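Local coordinates for protein pyocin S8 (Pseudomonas aeruginosa, PDB 6W0V) that acts as a protein antibiotic, probably cutting DNA as an HNH endonuclease, and whose mutant nuclease domain is bound here by the cognate immunity protein, at residues A[97-102]-A[113-118]; A[54-59]-A[72-77]; A[15-20]-A[60-65]. The protein carries 1 engineered substitution. All coordinates share one frame; numbering follows the deposited sequence.

Overall arrangement
All three contacts belong to one small nuclease domain, yet they differ in chemistry. Contact 1 joins two antiparallel strands by backbone and asparagine hydrogen bonds; contacts 2 and 3 have no direct hydrogen bond between their segments and rely on packing and bridging waters. Contact 1 is the most central, its centre about 8 Å from that of the chain; contacts 2 and 3, more peripheral at about 11 and 12 Å, each have a buried apolar side (V56 and M74; W17 and L62) and a water-bridged outer side. Helix 60-63 of contact 3 follows helix 45-57 and precedes helix 68-75, and V63 packs on both A57 and M74. V116 of contact 1 reaches W17 and L18.

Contact 1 of 3, residues A[97-102]-A[113-118]; sequences HHVVQI and NLRVMT
N113 meets the turn at V99 and V100 with both its backbone and its amide. N113 O takes the N-H of V99 at 2.7 Å, with the donor tilted somewhat from the carbonyl plane. The side chain leaves with CG anti to the backbone N (chi1 -168°), which carries the amide across to V100: OD1 accepts from V100 N at 2.7 Å on a lone pair, while ND2 donates to V100 O at 2.8 Å in a nearly straight bond (176°). Asparagine suits this place because one flat group reads both a donor and an acceptor; ND2 is also bonded to A107 O, so the rotation of the amide is well fixed. L114 lays its CD2 over one face of the H98 imidazole, 3.2 Å from H98 CD2, and N113 ND2 stands at that ring's edge; H98 NE2 is held by V108 O. R115 pairs with H97 by two backbone bonds, R115 O receiving H97 N at 2.6 Å and R115 N giving to H97 O at 2.8 Å. Its bent side chain leads off to G26 O. M117, long and flexible, brings SD obliquely to the H97 ring, 4.2 Å from the centroid. H97 also meets the ring of H122 from helix 119-122, and this strand-loop-strand-helix unit is the beta-beta-alpha fold of the HNH nuclease motif.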
ATOM      1  N   HIS A  97      12.571  -3.828   2.272  1.00 16.21           N
ATOM      2  CA  HIS A  97      13.438  -4.486   3.270  1.00 17.87           C
ATOM      3  C   HIS A  97      14.884  -4.276   2.855  1.00 17.41           C
ATOM      4  O   HIS A  97      15.195  -4.445   1.674  1.00 16.93           O
ATOM      5  CB  HIS A  97      13.109  -5.969   3.367  1.00 20.71           C
ATOM      6  CG  HIS A  97      14.049  -6.695   4.254  1.00 21.94           C
ATOM      7  ND1 HIS A  97      14.135  -6.416   5.604  1.00 23.01           N
ATOM      8  CD2 HIS A  97      14.944  -7.670   3.996  1.00 23.72           C
ATOM      9  CE1 HIS A  97      15.039  -7.205   6.144  1.00 23.43           C
ATOM     10  NE2 HIS A  97      15.551  -7.978   5.178  1.00 25.86           N
ATOM     11  N   HIS A  98      15.716  -3.907   3.814  1.00 18.44           N
ATOM     12  CA  HIS A  98      17.185  -3.863   3.644  1.00 18.98           C
ATOM     13  C   HIS A  98      17.728  -5.257   3.915  1.00 21.42           C
ATOM     14  O   HIS A  98      17.657  -5.691   5.074  1.00 23.08           O
ATOM     15  CB  HIS A  98      17.768  -2.814   4.564  1.00 19.78           C
ATOM     16  CG  HIS A  98      17.431  -1.458   4.078  1.00 18.12           C
ATOM     17  ND1 HIS A  98      16.326  -0.777   4.522  1.00 19.77           N
ATOM     18  CD2 HIS A  98      18.031  -0.679   3.156  1.00 19.28           C
ATOM     19  CE1 HIS A  98      16.282   0.393   3.919  1.00 19.83           C
ATOM     20  NE2 HIS A  98      17.324   0.480   3.086  1.00 18.72           N
ATOM     21  N   VAL A  99      18.188  -5.934   2.866  1.00 22.25           N
ATOM     22  CA  VAL A  99      18.623  -7.357   2.931  1.00 24.18           C
ATOM     23  C   VAL A  99      19.761  -7.447   3.941  1.00 25.14           C
ATOM     24  O   VAL A  99      19.683  -8.275   4.866  1.00 27.09           O
ATOM     25  CB  VAL A  99      19.043  -7.890   1.552  1.00 24.91           C
ATOM     26  CG1 VAL A  99      19.638  -9.285   1.653  1.00 27.59           C
ATOM     27  CG2 VAL A  99      17.872  -7.877   0.591  1.00 23.32           C
ATOM     28  N   VAL A 100      20.778  -6.614   3.753  1.00 25.08           N
ATOM     29  CA  VAL A 100      21.806  -6.364   4.798  1.00 26.25           C
ATOM     30  C   VAL A 100      21.253  -5.226   5.645  1.00 25.13           C
ATOM     31  O   VAL A 100      21.016  -4.133   5.096  1.00 22.74           O
ATOM     32  CB  VAL A 100      23.186  -6.021   4.213  1.00 26.48           C
ATOM     33  CG1 VAL A 100      24.178  -5.677   5.312  1.00 28.30           C
ATOM     34  CG2 VAL A 100      23.716  -7.143   3.337  1.00 29.94           C
ATOM     35  N   GLN A 101      21.033  -5.491   6.922  1.00 28.27           N
ATOM     36  CA  GLN A 101      20.422  -4.511   7.841  1.00 28.83           C
ATOM     37  C   GLN A 101      21.340  -3.292   7.937  1.00 27.73           C
ATOM     38  O   GLN A 101      22.580  -3.457   7.960  1.00 27.59           O
ATOM     39  CB  GLN A 101      20.152  -5.184   9.181  1.00 33.84           C
ATOM     40  CG  GLN A 101      19.151  -6.322   9.057  1.00 37.57           C
ATOM     41  CD  GLN A 101      18.973  -7.078  10.350  1.00 41.73           C
ATOM     42  OE1 GLN A 101      19.427  -6.652  11.409  1.00 47.54           O
ATOM     43  NE2 GLN A 101      18.304  -8.217  10.270  1.00 46.57           N
ATOM     44  N   ILE A 102      20.741  -2.111   8.003  1.00 28.51           N
ATOM     45  CA  ILE A 102      21.481  -0.825   8.127  1.00 28.38           C
ATOM     46  C   ILE A 102      22.381  -0.914   9.356  1.00 31.31           C
ATOM     47  O   ILE A 102      23.536  -0.505   9.249  1.00 32.77           O
ATOM     48  CB  ILE A 102      20.499   0.353   8.210  1.00 30.99           C
ATOM     49  CG1 ILE A 102      19.518   0.309   7.038  1.00 31.32           C
ATOM     50  CG2 ILE A 102      21.246   1.674   8.294  1.00 30.62           C
ATOM     51  CD1 ILE A 102      20.091  -0.339   5.799  1.00 29.39           C
ATOM     52  N   ASN A 113      20.306  -3.718  -2.274  1.00 17.18           N
ATOM     53  CA  ASN A 113      20.150  -4.151  -0.868  1.00 18.18           C
ATOM     54  C   ASN A 113      18.669  -4.163  -0.490  1.00 17.29           C
ATOM     55  O   ASN A 113      18.360  -4.404   0.687  1.00 19.04           O
ATOM     56  CB  ASN A 113      20.923  -3.251   0.088  1.00 19.19           C
ATOM     57  CG  ASN A 113      21.006  -3.857   1.468  1.00 20.75           C
ATOM     58  OD1 ASN A 113      21.133  -5.072   1.605  1.00 21.72           O
ATOM     59  ND2 ASN A 113      20.904  -3.021   2.486  1.00 20.97           N
ATOM     60  N   LEU A 114      17.785  -3.893  -1.446  1.00 16.34           N
ATOM     61  CA  LEU A 114      16.348  -3.757  -1.130  1.00 15.82           C
ATOM     62  C   LEU A 114      15.588  -4.936  -1.706  1.00 16.27           C
ATOM     63  O   LEU A 114      15.851  -5.348  -2.835  1.00 18.41           O
ATOM     64  CB  LEU A 114      15.806  -2.452  -1.694  1.00 15.43           C
ATOM     65  CG  LEU A 114      16.593  -1.215  -1.279  1.00 16.00           C
ATOM     66  CD1 LEU A 114      15.972   0.017  -1.901  1.00 16.30           C
ATOM     67  CD2 LEU A 114      16.665  -1.087   0.236  1.00 15.97           C
ATOM     68  N   ARG A 115      14.628  -5.392  -0.926  1.00 16.63           N
ATOM     69  CA  ARG A 115      13.629  -6.367  -1.386  1.00 17.97           C
ATOM     70  C   ARG A 115      12.285  -5.811  -0.993  1.00 17.85           C
ATOM     71  O   ARG A 115      12.174  -5.279   0.103  1.00 18.40           O
ATOM     72  CB  ARG A 115      13.817  -7.710  -0.692  1.00 21.10           C
ATOM     73  CG  ARG A 115      15.184  -8.310  -0.922  1.00 24.43           C
ATOM     74  CD  ARG A 115      15.396  -8.520  -2.384  1.00 28.80           C
ATOM     75  NE  ARG A 115      14.707  -9.687  -2.900  1.00 33.03           N
ATOM     76  CZ  ARG A 115      15.189 -10.402  -3.907  1.00 35.51           C
ATOM     77  NH1 ARG A 115      14.526 -11.443  -4.377  1.00 35.80           N
ATOM     78  NH2 ARG A 115      16.347 -10.071  -4.444  1.00 38.96           N
ATOM     79  N   VAL A 116      11.294  -5.969  -1.840  1.00 17.87           N
ATOM     80  CA  VAL A 116       9.925  -5.639  -1.392  1.00 16.99           C
ATOM     81  C   VAL A 116       9.321  -6.914  -0.823  1.00 16.67           C
ATOM     82  O   VAL A 116       9.468  -7.983  -1.419  1.00 17.87           O
ATOM     83  CB  VAL A 116       9.108  -4.990  -2.504  1.00 16.98           C
ATOM     84  CG1 VAL A 116       7.688  -4.733  -2.030  1.00 17.50           C
ATOM     85  CG2 VAL A 116       9.780  -3.709  -2.943  1.00 17.48           C
ATOM     86  N   MET A 117       8.732  -6.774   0.351  1.00 17.49           N
ATOM     87  CA  MET A 117       8.187  -7.903   1.116  1.00 18.50           C
ATOM     88  C   MET A 117       6.826  -7.486   1.629  1.00 17.30           C
ATOM     89  O   MET A 117       6.620  -6.309   1.902  1.00 17.66           O
ATOM     90  CB  MET A 117       9.071  -8.217   2.316  1.00 20.14           C
ATOM     91  CG  MET A 117      10.459  -8.586   1.927  1.00 22.41           C
ATOM     92  SD  MET A 117      11.307  -9.066   3.404  1.00 25.45           S
ATOM     93  CE  MET A 117      12.623 -10.057   2.706  1.00 29.81           C
ATOM     94  N   THR A 118       5.946  -8.446   1.799  1.00 16.90           N
ATOM     95  CA  THR A 118       4.746  -8.206   2.610  1.00 18.59           C
ATOM     96  C   THR A 118       5.191  -8.136   4.058  1.00 18.65           C
ATOM     97  O   THR A 118       6.227  -8.690   4.418  1.00 19.11           O
ATOM     98  CB  THR A 118       3.737  -9.321   2.393  1.00 20.30           C
ATOM     99  OG1 THR A 118       4.374 -10.512   2.859  1.00 20.72           O
ATOM    100  CG2 THR A 118       3.323  -9.419   0.943  1.00 21.12           C
TER

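Contact 2 of 3, residues A[54-59]-A[72-77]; sequences VAVAND and KGMRDG
M74 O is approached from both segments: G77 N donates to it at 2.8 Å, and V54 CA brings a weaker C-H...O contact at 3.3 Å. A second polar link is indirect. One water donates to A57 O at 2.7 Å and accepts from R75 NH2 at 2.8 Å, lying in the guanidinium plane at its edge, while one face of that group rests on K72 CA. The bend in the arginine chain at chi3 (-65°) turns its head back over its own helix and toward the water. What meets here are the C-terminal ends of helices 45-57 and 68-75. The second closes in a Schellman motif, where G77 takes a positive phi (82°) that glycine adopts easily, and V54 CG2 packs 3.5 Å from G77 N. Alanine suits position 57 because its single methyl lets the backbones come close: A57 CB touches M74 CB at 3.6 Å and R75 CG at 3.5 Å. M74 bends at chi3 (-32°), swinging CE to V56 CG1 at 3.3 Å, a tight fit, and alongside A57 N. Beyond this pair, F66 covers both V56 and M74, and D76 binds S23 and F24 of the immunity protein chain.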
ATOM      1  N   VAL A  54       6.329   6.260  -6.124  1.00 12.52           N
ATOM      2  CA  VAL A  54       5.939   7.161  -7.235  1.00 13.50           C
ATOM      3  C   VAL A  54       6.434   6.549  -8.536  1.00 13.76           C
ATOM      4  O   VAL A  54       5.698   6.531  -9.508  1.00 16.04           O
ATOM      5  CB  VAL A  54       6.473   8.581  -7.031  1.00 14.64           C
ATOM      6  CG1 VAL A  54       6.413   9.404  -8.302  1.00 15.27           C
ATOM      7  CG2 VAL A  54       5.733   9.265  -5.902  1.00 14.81           C
ATOM      8  N   ALA A  55       7.663   6.060  -8.556  1.00 14.38           N
ATOM      9  CA  ALA A  55       8.250   5.472  -9.769  1.00 15.44           C
ATOM     10  C   ALA A  55       7.436   4.238 -10.147  1.00 15.07           C
ATOM     11  O   ALA A  55       7.180   4.046 -11.327  1.00 16.66           O
ATOM     12  CB  ALA A  55       9.694   5.150  -9.529  1.00 15.90           C
ATOM     13  N   VAL A  56       7.057   3.434  -9.158  1.00 14.48           N
ATOM     14  CA  VAL A  56       6.259   2.209  -9.411  1.00 14.93           C
ATOM     15  C   VAL A  56       4.945   2.657 -10.040  1.00 15.22           C
ATOM     16  O   VAL A  56       4.572   2.109 -11.086  1.00 16.85           O
ATOM     17  CB  VAL A  56       6.029   1.399  -8.128  1.00 15.31           C
ATOM     18  CG1 VAL A  56       5.030   0.282  -8.361  1.00 16.53           C
ATOM     19  CG2 VAL A  56       7.327   0.842  -7.581  1.00 15.41           C
ATOM     20  N   ALA A  57       4.285   3.637  -9.433  1.00 14.64           N
ATOM     21  CA  ALA A  57       2.972   4.120  -9.926  1.00 15.83           C
ATOM     22  C   ALA A  57       3.149   4.682 -11.333  1.00 16.95           C
ATOM     23  O   ALA A  57       2.209   4.641 -12.105  1.00 18.05           O
ATOM     24  CB  ALA A  57       2.405   5.155  -9.006  1.00 16.89           C
ATOM     25  N   ASN A  58       4.329   5.199 -11.644  1.00 18.58           N
ATOM     26  CA  ASN A  58       4.615   5.849 -12.939  1.00 19.79           C
ATOM     27  C   ASN A  58       5.067   4.823 -13.977  1.00 20.01           C
ATOM     28  O   ASN A  58       5.363   5.238 -15.110  1.00 22.61           O
ATOM     29  CB  ASN A  58       5.686   6.920 -12.790  1.00 21.05           C
ATOM     30  CG  ASN A  58       5.665   7.890 -13.947  1.00 23.66           C
ATOM     31  OD1 ASN A  58       6.706   8.359 -14.391  1.00 27.05           O
ATOM     32  ND2 ASN A  58       4.480   8.170 -14.455  1.00 24.15           N
ATOM     33  N   ASP A  59       5.149   3.551 -13.590  1.00 18.80           N
ATOM     34  CA  ASP A  59       5.549   2.450 -14.494  1.00 20.94           C
ATOM     35  C   ASP A  59       4.290   1.690 -14.869  1.00 20.74           C
ATOM     36  O   ASP A  59       3.763   0.927 -14.065  1.00 20.64           O
ATOM     37  CB  ASP A  59       6.578   1.511 -13.873  1.00 22.04           C
ATOM     38  CG  ASP A  59       7.107   0.549 -14.913  1.00 24.58           C
ATOM     39  OD1 ASP A  59       6.322  -0.261 -15.425  1.00 27.57           O
ATOM     40  OD2 ASP A  59       8.265   0.686 -15.272  1.00 28.10           O
ATOM     41  N   LYS A  72      -3.207   5.187  -6.473  1.00 15.41           N
ATOM     42  CA  LYS A  72      -3.383   6.596  -6.080  1.00 15.13           C
ATOM     43  C   LYS A  72      -2.389   6.912  -4.972  1.00 15.30           C
ATOM     44  O   LYS A  72      -1.689   7.920  -5.069  1.00 15.22           O
ATOM     45  CB  LYS A  72      -4.792   6.853  -5.559  1.00 16.76           C
ATOM     46  CG  LYS A  72      -5.018   8.278  -5.087  1.00 20.73           C
ATOM     47  CD  LYS A  72      -5.005   9.270  -6.208  1.00 22.91           C
ATOM     48  CE  LYS A  72      -5.201  10.690  -5.729  1.00 26.86           C
ATOM     49  NZ  LYS A  72      -5.221  11.647  -6.861  1.00 29.77           N
ATOM     50  N   GLY A  73      -2.341   6.056  -3.962  1.00 14.07           N
ATOM     51  CA  GLY A  73      -1.414   6.261  -2.838  1.00 13.07           C
ATOM     52  C   GLY A  73       0.002   6.279  -3.345  1.00 13.52           C
ATOM     53  O   GLY A  73       0.774   7.143  -2.917  1.00 13.73           O
ATOM     54  N   MET A  74       0.326   5.352  -4.234  1.00 12.45           N
ATOM     55  CA  MET A  74       1.704   5.253  -4.761  1.00 13.26           C
ATOM     56  C   MET A  74       2.059   6.524  -5.518  1.00 13.33           C
ATOM     57  O   MET A  74       3.187   6.956  -5.424  1.00 14.34           O
ATOM     58  CB  MET A  74       1.853   4.036  -5.659  1.00 14.68           C
ATOM     59  CG  MET A  74       1.874   2.777  -4.869  1.00 16.47           C
ATOM     60  SD  MET A  74       2.641   1.396  -5.758  1.00 23.47           S
ATOM     61  CE  MET A  74       2.212   1.761  -7.459  1.00 25.75           C
ATOM     62  N   ARG A  75       1.127   7.147  -6.217  1.00 14.24           N
ATOM     63  CA  ARG A  75       1.418   8.409  -6.931  1.00 14.42           C
ATOM     64  C   ARG A  75       1.745   9.504  -5.915  1.00 14.27           C
ATOM     65  O   ARG A  75       2.426  10.462  -6.294  1.00 15.59           O
ATOM     66  CB  ARG A  75       0.252   8.792  -7.834  1.00 15.24           C
ATOM     67  CG  ARG A  75       0.177   7.913  -9.067  1.00 16.63           C
ATOM     68  CD  ARG A  75      -0.797   8.467 -10.080  1.00 18.28           C
ATOM     69  NE  ARG A  75      -2.179   8.473  -9.613  1.00 19.13           N
ATOM     70  CZ  ARG A  75      -2.998   7.427  -9.646  1.00 20.04           C
ATOM     71  NH1 ARG A  75      -4.242   7.564  -9.224  1.00 21.30           N
ATOM     72  NH2 ARG A  75      -2.585   6.256 -10.097  1.00 21.19           N
ATOM     73  N   ASP A  76       1.300   9.336  -4.673  1.00 14.66           N
ATOM     74  CA  ASP A  76       1.598  10.256  -3.547  1.00 15.51           C
ATOM     75  C   ASP A  76       2.839   9.772  -2.810  1.00 13.96           C
ATOM     76  O   ASP A  76       3.187  10.399  -1.803  1.00 16.56           O
ATOM     77  CB  ASP A  76       0.447  10.319  -2.546  1.00 17.20           C
ATOM     78  CG  ASP A  76      -0.794  10.993  -3.073  1.00 19.56           C
ATOM     79  OD1 ASP A  76      -0.671  11.758  -4.047  1.00 21.63           O
ATOM     80  OD2 ASP A  76      -1.868  10.725  -2.504  1.00 25.04           O
ATOM     81  N   GLY A  77       3.443   8.687  -3.281  1.00 12.65           N
ATOM     82  CA  GLY A  77       4.647   8.106  -2.667  1.00 12.79           C
ATOM     83  C   GLY A  77       4.301   7.232  -1.486  1.00 13.37           C
ATOM     84  O   GLY A  77       5.189   6.886  -0.726  1.00 13.52           O
TER
HETATM   85  O   HOH W   1      -0.371   5.350 -11.616  1.00 24.24           O

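Contact 3 of 3, residues A[15-20]-A[60-65]; sequences GNWLAG and PELVKY
Y65 lies flat along the backbone of G15 and N16. CB comes first, near N16 OD1, and CG lies near N16 OD1 and CG. Along one side of the ring, Y65 CD1 sits 3.3 Å from N16 CG, where the asparagine amide leans over the ring with the two planes 31° apart. Y65 CE1 then meets N16 CB at 3.5 Å. Above the middle of the ring stands N16 CA, 3.5 Å from the centroid, a clear CH-pi contact. Along the other side, CD2 is near G15 O and N16 CA, and Y65 CE2 approaches G15 O at 3.2 Å, obliquely to the ring. Y65 CZ lies against N16 N and, at 3.4 Å, G15 C. The tip, Y65 OH, ends against G15 CA at 3.3 Å. Tyrosine suits this place since its ring is broad enough to take both the G15-N16 backbone and the carbons and amide of N16; glycine suits its own, with a backbone conformation (phi 61°, psi -148°) that residues with a CB seldom adopt.

Two waters tie the polar backbone together. One donates to G15 O and to E61 O; the other accepts from N16 ND2 at 2.7 Å and donates to Y65 O. Deeper in, the contact turns apolar: L62 CD2 touches W17 CB at 3.6 Å, with the indole reached obliquely and L18 CD2 lying over one of its faces. The indole NE1, the polar atom of this large buried side chain, is satisfied by P28 O. In this way the loop between strands 4-5 and 27-28 rests on helix 60-63, with W17 wedged against F52 and V56 of helix 45-57 and V27 of strand 27-28, while L62 reaches I33 of helix 31-37.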
ATOM      1  N   GLY A  15       6.010  -9.379 -15.434  1.00 35.34           N
ATOM      2  CA  GLY A  15       4.766  -9.888 -14.833  1.00 35.08           C
ATOM      3  C   GLY A  15       4.516  -9.290 -13.460  1.00 30.84           C
ATOM      4  O   GLY A  15       4.910  -8.122 -13.225  1.00 28.86           O
ATOM      5  N   ASN A  16       3.881 -10.067 -12.584  1.00 28.36           N
ATOM      6  CA  ASN A  16       3.312  -9.563 -11.312  1.00 26.41           C
ATOM      7  C   ASN A  16       4.448  -9.429 -10.309  1.00 24.85           C
ATOM      8  O   ASN A  16       4.783 -10.399  -9.602  1.00 26.07           O
ATOM      9  CB  ASN A  16       2.188 -10.436 -10.773  1.00 28.62           C
ATOM     10  CG  ASN A  16       1.399  -9.724  -9.695  1.00 28.18           C
ATOM     11  OD1 ASN A  16       1.931  -8.875  -8.983  1.00 27.33           O
ATOM     12  ND2 ASN A  16       0.127 -10.058  -9.578  1.00 29.02           N
ATOM     13  N   TRP A  17       5.027  -8.244 -10.291  1.00 22.74           N
ATOM     14  CA  TRP A  17       6.280  -7.977  -9.560  1.00 21.61           C
ATOM     15  C   TRP A  17       6.132  -8.420  -8.104  1.00 21.03           C
ATOM     16  O   TRP A  17       6.995  -9.158  -7.615  1.00 23.78           O
ATOM     17  CB  TRP A  17       6.604  -6.498  -9.693  1.00 20.88           C
ATOM     18  CG  TRP A  17       7.655  -6.047  -8.743  1.00 20.38           C
ATOM     19  CD1 TRP A  17       8.832  -6.666  -8.438  1.00 21.81           C
ATOM     20  CD2 TRP A  17       7.615  -4.834  -7.988  1.00 18.79           C
ATOM     21  NE1 TRP A  17       9.522  -5.921  -7.526  1.00 20.46           N
ATOM     22  CE2 TRP A  17       8.805  -4.792  -7.233  1.00 19.16           C
ATOM     23  CE3 TRP A  17       6.686  -3.796  -7.872  1.00 20.18           C
ATOM     24  CZ2 TRP A  17       9.093  -3.734  -6.383  1.00 19.76           C
ATOM     25  CZ3 TRP A  17       6.972  -2.755  -7.021  1.00 19.47           C
ATOM     26  CH2 TRP A  17       8.164  -2.725  -6.296  1.00 19.66           C
ATOM     27  N   LEU A  18       5.067  -7.994  -7.428  1.00 20.52           N
ATOM     28  CA  LEU A  18       4.950  -8.185  -5.961  1.00 22.41           C
ATOM     29  C   LEU A  18       4.318  -9.536  -5.632  1.00 21.62           C
ATOM     30  O   LEU A  18       4.225  -9.837  -4.431  1.00 22.93           O
ATOM     31  CB  LEU A  18       4.139  -7.039  -5.365  1.00 21.53           C
ATOM     32  CG  LEU A  18       4.812  -5.675  -5.431  1.00 19.90           C
ATOM     33  CD1 LEU A  18       4.066  -4.682  -4.570  1.00 20.39           C
ATOM     34  CD2 LEU A  18       6.270  -5.766  -5.003  1.00 20.25           C
ATOM     35  N   ALA A  19       3.956 -10.347  -6.626  1.00 24.27           N
ATOM     36  CA  ALA A  19       3.474 -11.727  -6.384  1.00 25.93           C
ATOM     37  C   ALA A  19       4.455 -12.431  -5.436  1.00 26.03           C
ATOM     38  O   ALA A  19       3.989 -13.104  -4.502  1.00 28.91           O
ATOM     39  CB  ALA A  19       3.309 -12.478  -7.680  1.00 26.56           C
ATOM     40  N   GLY A  20       5.760 -12.240  -5.648  1.00 27.04           N
ATOM     41  CA  GLY A  20       6.828 -12.898  -4.869  1.00 27.28           C
ATOM     42  C   GLY A  20       7.119 -12.199  -3.548  1.00 27.02           C
ATOM     43  O   GLY A  20       7.903 -12.760  -2.755  1.00 27.55           O
ATOM     44  N   PRO A  60       3.769   1.886 -16.093  1.00 22.67           N
ATOM     45  CA  PRO A  60       2.528   1.226 -16.488  1.00 23.21           C
ATOM     46  C   PRO A  60       2.512  -0.281 -16.206  1.00 24.02           C
ATOM     47  O   PRO A  60       1.505  -0.785 -15.735  1.00 25.70           O
ATOM     48  CB  PRO A  60       2.469   1.490 -17.997  1.00 26.37           C
ATOM     49  CG  PRO A  60       3.176   2.813 -18.154  1.00 26.85           C
ATOM     50  CD  PRO A  60       4.296   2.777 -17.135  1.00 25.49           C
ATOM     51  N   GLU A  61       3.615  -0.965 -16.505  1.00 24.82           N
ATOM     52  CA  GLU A  61       3.716  -2.446 -16.442  1.00 28.89           C
ATOM     53  C   GLU A  61       3.821  -2.923 -14.992  1.00 25.61           C
ATOM     54  O   GLU A  61       3.563  -4.111 -14.746  1.00 30.24           O
ATOM     55  CB  GLU A  61       4.892  -2.926 -17.292  1.00 31.91           C
ATOM     56  CG  GLU A  61       4.614  -2.799 -18.778  1.00 36.84           C
ATOM     57  CD  GLU A  61       3.256  -3.343 -19.189  1.00 39.56           C
ATOM     58  OE1 GLU A  61       2.537  -2.648 -19.933  1.00 43.77           O
ATOM     59  OE2 GLU A  61       2.913  -4.452 -18.737  1.00 42.09           O
ATOM     60  N   LEU A  62       4.181  -2.053 -14.053  1.00 21.20           N
ATOM     61  CA  LEU A  62       4.154  -2.431 -12.621  1.00 20.85           C
ATOM     62  C   LEU A  62       2.838  -1.979 -12.005  1.00 19.42           C
ATOM     63  O   LEU A  62       2.256  -2.755 -11.239  1.00 20.68           O
ATOM     64  CB  LEU A  62       5.330  -1.784 -11.896  1.00 20.61           C
ATOM     65  CG  LEU A  62       6.696  -2.281 -12.344  1.00 20.41           C
ATOM     66  CD1 LEU A  62       7.786  -1.457 -11.686  1.00 21.60           C
ATOM     67  CD2 LEU A  62       6.873  -3.752 -12.016  1.00 22.18           C
ATOM     68  N   VAL A  63       2.406  -0.758 -12.303  1.00 18.89           N
ATOM     69  CA  VAL A  63       1.258  -0.153 -11.575  1.00 18.45           C
ATOM     70  C   VAL A  63      -0.009  -0.919 -11.958  1.00 18.86           C
ATOM     71  O   VAL A  63      -0.934  -0.944 -11.142  1.00 19.23           O
ATOM     72  CB  VAL A  63       1.118   1.360 -11.818  1.00 20.86           C
ATOM     73  CG1 VAL A  63       0.536   1.687 -13.184  1.00 21.50           C
ATOM     74  CG2 VAL A  63       0.285   1.995 -10.717  1.00 20.36           C
ATOM     75  N   LYS A  64      -0.033  -1.550 -13.132  1.00 20.18           N
ATOM     76  CA  LYS A  64      -1.236  -2.284 -13.600  1.00 21.71           C
ATOM     77  C   LYS A  64      -1.582  -3.398 -12.604  1.00 21.69           C
ATOM     78  O   LYS A  64      -2.731  -3.830 -12.607  1.00 23.80           O
ATOM     79  CB  LYS A  64      -1.036  -2.830 -15.013  1.00 24.41           C
ATOM     80  CG  LYS A  64      -0.096  -4.017 -15.131  1.00 26.34           C
ATOM     81  CD  LYS A  64       0.053  -4.484 -16.556  1.00 29.90           C
ATOM     82  CE  LYS A  64       0.978  -5.671 -16.694  1.00 32.78           C
ATOM     83  NZ  LYS A  64       1.182  -6.029 -18.115  1.00 37.12           N
ATOM     84  N   TYR A  65      -0.639  -3.831 -11.765  1.00 19.89           N
ATOM     85  CA  TYR A  65      -0.857  -4.922 -10.781  1.00 19.69           C
ATOM     86  C   TYR A  65      -1.396  -4.361  -9.471  1.00 19.52           C
ATOM     87  O   TYR A  65      -1.522  -5.124  -8.506  1.00 22.60           O
ATOM     88  CB  TYR A  65       0.434  -5.705 -10.559  1.00 21.11           C
ATOM     89  CG  TYR A  65       0.793  -6.539 -11.754  1.00 23.06           C
ATOM     90  CD1 TYR A  65       0.138  -7.733 -11.996  1.00 24.92           C
ATOM     91  CD2 TYR A  65       1.729  -6.106 -12.676  1.00 25.30           C
ATOM     92  CE1 TYR A  65       0.439  -8.504 -13.104  1.00 28.97           C
ATOM     93  CE2 TYR A  65       2.042  -6.864 -13.790  1.00 26.72           C
ATOM     94  CZ  TYR A  65       1.391  -8.065 -14.006  1.00 28.66           C
ATOM     95  OH  TYR A  65       1.693  -8.814 -15.102  1.00 33.30           O
TER
HETATM   96  O   HOH W   2       5.825  -5.954 -14.482  1.00 34.74           O
HETATM   97  O   HOH W   3      -1.522  -8.179  -8.449  1.00 34.31           O